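Local coordinates for hypothetical protein (Bacteroides caccae, PDB 4M8R) that is of unknown function but belongs to the DUF4784 family, pairing an N-terminal Ig-like domain with a WD40-like, probably beta-propeller, domain, at residues Q159-L167 / P176-G184. Numbering follows the deposited sequence.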
loop_
_atom_site.group_PDB
_atom_site.type_symbol
_atom_site.label_atom_id
_atom_site.label_comp_id
_atom_site.label_asym_id
_atom_site.label_seq_id
_atom_site.Cartn_x
_atom_site.Cartn_y
_atom_site.Cartn_z
ATOM N N GLN A 159 -13.176 -13.122 3.143
ATOM C CA GLN A 159 -12.801 -12.333 4.303
ATOM C C GLN A 159 -13.419 -10.933 4.263
ATOM O O GLN A 159 -13.497 -10.307 3.207
ATOM C CB GLN A 159 -11.279 -12.254 4.461
ATOM C CG GLN A 159 -10.530 -11.626 3.294
ATOM C CD GLN A 159 -9.083 -11.280 3.629
ATOM O OE1 GLN A 159 -8.619 -11.494 4.754
ATOM N NE2 GLN A 159 -8.365 -10.734 2.647
ATOM N N LYS A 160 -13.878 -10.481 5.429
ATOM C CA LYS A 160 -14.452 -9.141 5.645
ATOM C C LYS A 160 -15.882 -8.950 5.158
ATOM O O LYS A 160 -16.442 -7.881 5.352
ATOM C CB LYS A 160 -13.556 -8.036 5.077
ATOM C CG LYS A 160 -12.134 -8.061 5.608
ATOM C CD LYS A 160 -11.315 -6.940 5.002
ATOM C CE LYS A 160 -9.900 -6.940 5.548
ATOM N NZ LYS A 160 -9.068 -5.923 4.849
ATOM N N THR A 161 -16.485 -9.962 4.546
ATOM C CA THR A 161 -17.860 -9.840 4.064
ATOM C C THR A 161 -18.905 -10.028 5.156
ATOM O O THR A 161 -20.056 -9.639 4.978
ATOM C CB THR A 161 -18.150 -10.841 2.935
ATOM O OG1 THR A 161 -17.898 -12.174 3.393
ATOM C CG2 THR A 161 -17.278 -10.536 1.736
ATOM N N TYR A 162 -18.499 -10.610 6.280
ATOM C CA TYR A 162 -19.402 -10.925 7.402
ATOM C C TYR A 162 -20.647 -11.657 6.910
ATOM O O TYR A 162 -21.781 -11.214 7.116
ATOM C CB TYR A 162 -19.766 -9.673 8.225
ATOM C CG TYR A 162 -20.299 -9.998 9.612
ATOM C CD1 TYR A 162 -19.532 -10.720 10.525
ATOM C CD2 TYR A 162 -21.557 -9.565 10.020
ATOM C CE1 TYR A 162 -20.007 -11.017 11.793
ATOM C CE2 TYR A 162 -22.042 -9.857 11.291
ATOM C CZ TYR A 162 -21.262 -10.584 12.171
ATOM O OH TYR A 162 -21.734 -10.875 13.433
ATOM N N GLY A 163 -20.396 -12.784 6.253
ATOM C CA GLY A 163 -21.439 -13.678 5.791
ATOM C C GLY A 163 -20.815 -14.876 5.102
ATOM O O GLY A 163 -19.587 -14.971 5.012
ATOM N N LEU A 164 -21.656 -15.782 4.606
ATOM C CA LEU A 164 -21.185 -17.039 4.033
ATOM C C LEU A 164 -21.656 -17.229 2.610
ATOM O O LEU A 164 -22.811 -16.961 2.289
ATOM C CB LEU A 164 -21.669 -18.219 4.870
ATOM C CG LEU A 164 -21.245 -18.223 6.336
ATOM C CD1 LEU A 164 -21.952 -19.337 7.094
ATOM C CD2 LEU A 164 -19.737 -18.356 6.466
ATOM N N CYS A 165 -20.745 -17.698 1.762
ATOM C CA CYS A 165 -21.072 -18.081 0.400
ATOM C C CYS A 165 -21.189 -19.599 0.333
ATOM O O CYS A 165 -20.512 -20.312 1.066
ATOM C CB CYS A 165 -19.993 -17.589 -0.567
ATOM S SG CYS A 165 -19.820 -15.786 -0.625
ATOM N N GLY A 166 -22.053 -20.084 -0.549
ATOM C CA GLY A 166 -22.222 -21.522 -0.755
ATOM C C GLY A 166 -23.169 -21.799 -1.908
ATOM O O GLY A 166 -23.678 -20.870 -2.532
ATOM N N LEU A 167 -23.406 -23.076 -2.187
ATOM C CA LEU A 167 -24.278 -23.480 -3.284
ATOM C C LEU A 167 -25.618 -23.979 -2.768
ATOM O O LEU A 167 -25.681 -24.642 -1.732
ATOM C CB LEU A 167 -23.616 -24.585 -4.101
ATOM C CG LEU A 167 -22.251 -24.247 -4.694
ATOM C CD1 LEU A 167 -21.675 -25.465 -5.398
ATOM C CD2 LEU A 167 -22.354 -23.067 -5.647
ATOM N N PRO A 176 -24.747 -20.067 -6.721
ATOM C CA PRO A 176 -24.108 -19.468 -5.560
ATOM C C PRO A 176 -24.979 -18.424 -4.865
ATOM O O PRO A 176 -25.613 -17.600 -5.534
ATOM C CB PRO A 176 -22.859 -18.815 -6.147
ATOM C CG PRO A 176 -23.235 -18.495 -7.545
ATOM C CD PRO A 176 -24.157 -19.588 -7.982
ATOM N N PHE A 177 -24.983 -18.474 -3.534
ATOM C CA PHE A 177 -25.674 -17.499 -2.694
ATOM C C PHE A 177 -24.771 -16.976 -1.591
ATOM O O PHE A 177 -23.853 -17.663 -1.157
ATOM C CB PHE A 177 -26.890 -18.142 -2.046
ATOM C CG PHE A 177 -27.987 -18.439 -3.008
ATOM C CD1 PHE A 177 -28.966 -17.494 -3.266
ATOM C CD2 PHE A 177 -28.033 -19.655 -3.665
ATOM C CE1 PHE A 177 -29.982 -17.762 -4.159
ATOM C CE2 PHE A 177 -29.042 -19.926 -4.561
ATOM C CZ PHE A 177 -30.020 -18.980 -4.807
ATOM N N PHE A 178 -25.065 -15.762 -1.134
ATOM C CA PHE A 178 -24.409 -15.169 0.020
ATOM C C PHE A 178 -25.435 -14.982 1.129
ATOM O O PHE A 178 -26.466 -14.342 0.920
ATOM C CB PHE A 178 -23.809 -13.815 -0.362
ATOM C CG PHE A 178 -23.243 -13.039 0.802
ATOM C CD1 PHE A 178 -22.034 -13.406 1.376
ATOM C CD2 PHE A 178 -23.905 -11.930 1.301
ATOM C CE1 PHE A 178 -21.509 -12.693 2.438
ATOM C CE2 PHE A 178 -23.383 -11.209 2.361
ATOM C CZ PHE A 178 -22.185 -11.588 2.932
ATOM N N LEU A 179 -25.167 -15.572 2.294
ATOM C CA LEU A 179 -25.977 -15.336 3.484
ATOM C C LEU A 179 -25.337 -14.222 4.297
ATOM O O LEU A 179 -24.227 -14.382 4.777
ATOM C CB LEU A 179 -26.073 -16.600 4.342
ATOM C CG LEU A 179 -26.696 -16.381 5.724
ATOM C CD1 LEU A 179 -28.143 -15.927 5.593
ATOM C CD2 LEU A 179 -26.595 -17.646 6.558
ATOM N N ASP A 180 -26.053 -13.112 4.454
ATOM C CA ASP A 180 -25.545 -11.931 5.153
ATOM C C ASP A 180 -25.820 -12.062 6.647
ATOM O O ASP A 180 -26.973 -12.147 7.053
ATOM C CB ASP A 180 -26.225 -10.672 4.593
ATOM C CG ASP A 180 -25.667 -9.374 5.174
ATOM O OD1 ASP A 180 -25.201 -9.363 6.334
ATOM O OD2 ASP A 180 -25.702 -8.346 4.461
ATOM N N PHE A 181 -24.767 -12.084 7.461
ATOM C CA PHE A 181 -24.933 -12.223 8.914
ATOM C C PHE A 181 -25.673 -11.050 9.561
ATOM O O PHE A 181 -26.375 -11.244 10.545
ATOM C CB PHE A 181 -23.583 -12.397 9.632
ATOM C CG PHE A 181 -22.947 -13.762 9.466
ATOM C CD1 PHE A 181 -23.707 -14.920 9.363
ATOM C CD2 PHE A 181 -21.564 -13.881 9.476
ATOM C CE1 PHE A 181 -23.097 -16.156 9.230
ATOM C CE2 PHE A 181 -20.952 -15.116 9.353
ATOM C CZ PHE A 181 -21.719 -16.255 9.230
ATOM N N CYS A 182 -25.514 -9.845 9.017
ATOM C CA CYS A 182 -26.193 -8.656 9.551
ATOM C C CYS A 182 -27.718 -8.771 9.521
ATOM O O CYS A 182 -28.383 -8.390 10.472
ATOM C CB CYS A 182 -25.799 -7.401 8.772
ATOM S SG CYS A 182 -24.049 -6.969 8.830
ATOM N N THR A 183 -28.258 -9.285 8.416
ATOM C CA THR A 183 -29.706 -9.325 8.191
ATOM C C THR A 183 -30.306 -10.720 8.169
ATOM O O THR A 183 -31.512 -10.868 8.309
ATOM C CB THR A 183 -30.060 -8.671 6.845
ATOM O OG1 THR A 183 -29.340 -9.324 5.789
ATOM C CG2 THR A 183 -29.703 -7.189 6.865
ATOM N N GLY A 184 -29.479 -11.745 7.981
ATOM C CA GLY A 184 -29.977 -13.108 7.799
ATOM C C GLY A 184 -30.620 -13.333 6.437
ATOM O O GLY A 184 -31.256 -14.363 6.212
#
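Phe-181 turns the edge of its ring toward the face of Tyr-162, a T-shaped pair with centroids 5.2 Å apart and planes at 75°. Phe-181 CB lies over that same face, toward the rim, 3.4 Å from Tyr-162 CE2, while Cys-182 SG meets the tyrosine at its edge. One face of the Phe-181 ring receives Gly-163 CA in a CH-pi contact, Phe-181 CZ reaches Leu-164 CG at 3.5 Å, and Tyr-120 stacks on the ring from outside the hairpin. With CG anti to the backbone N (chi1 173°), Phe-178 extends its ring across the bare backbone of Gly-163, Phe-178 CE1 lying 3.5 Å from Gly-163 CA; Cys-165 SG and Thr-161 O sit at the ring's edge.

Between the strands, Leu-164 with Leu-179 and Gly-166 with Phe-177 form hydrogen-bonded antiparallel pairs, the shortest link being Leu-179 N to Leu-164 O at 2.7 Å. Past the paired strands, Phe-181 N donates to Tyr-162 O (3.1 Å), and Asp-180 OD1 accepts from Cys-182 N in an Asx turn. Arg-84 ties the two segments together, with a salt bridge to Asp-180 OD2 and a hydrogen bond to Thr-161 O. Strands 163-170 and 173-180 form the central beta hairpin of a four-stranded antiparallel sheet, flanked by strands 153-156 and 186-188, consistent with one blade of a WD40-like beta-propeller.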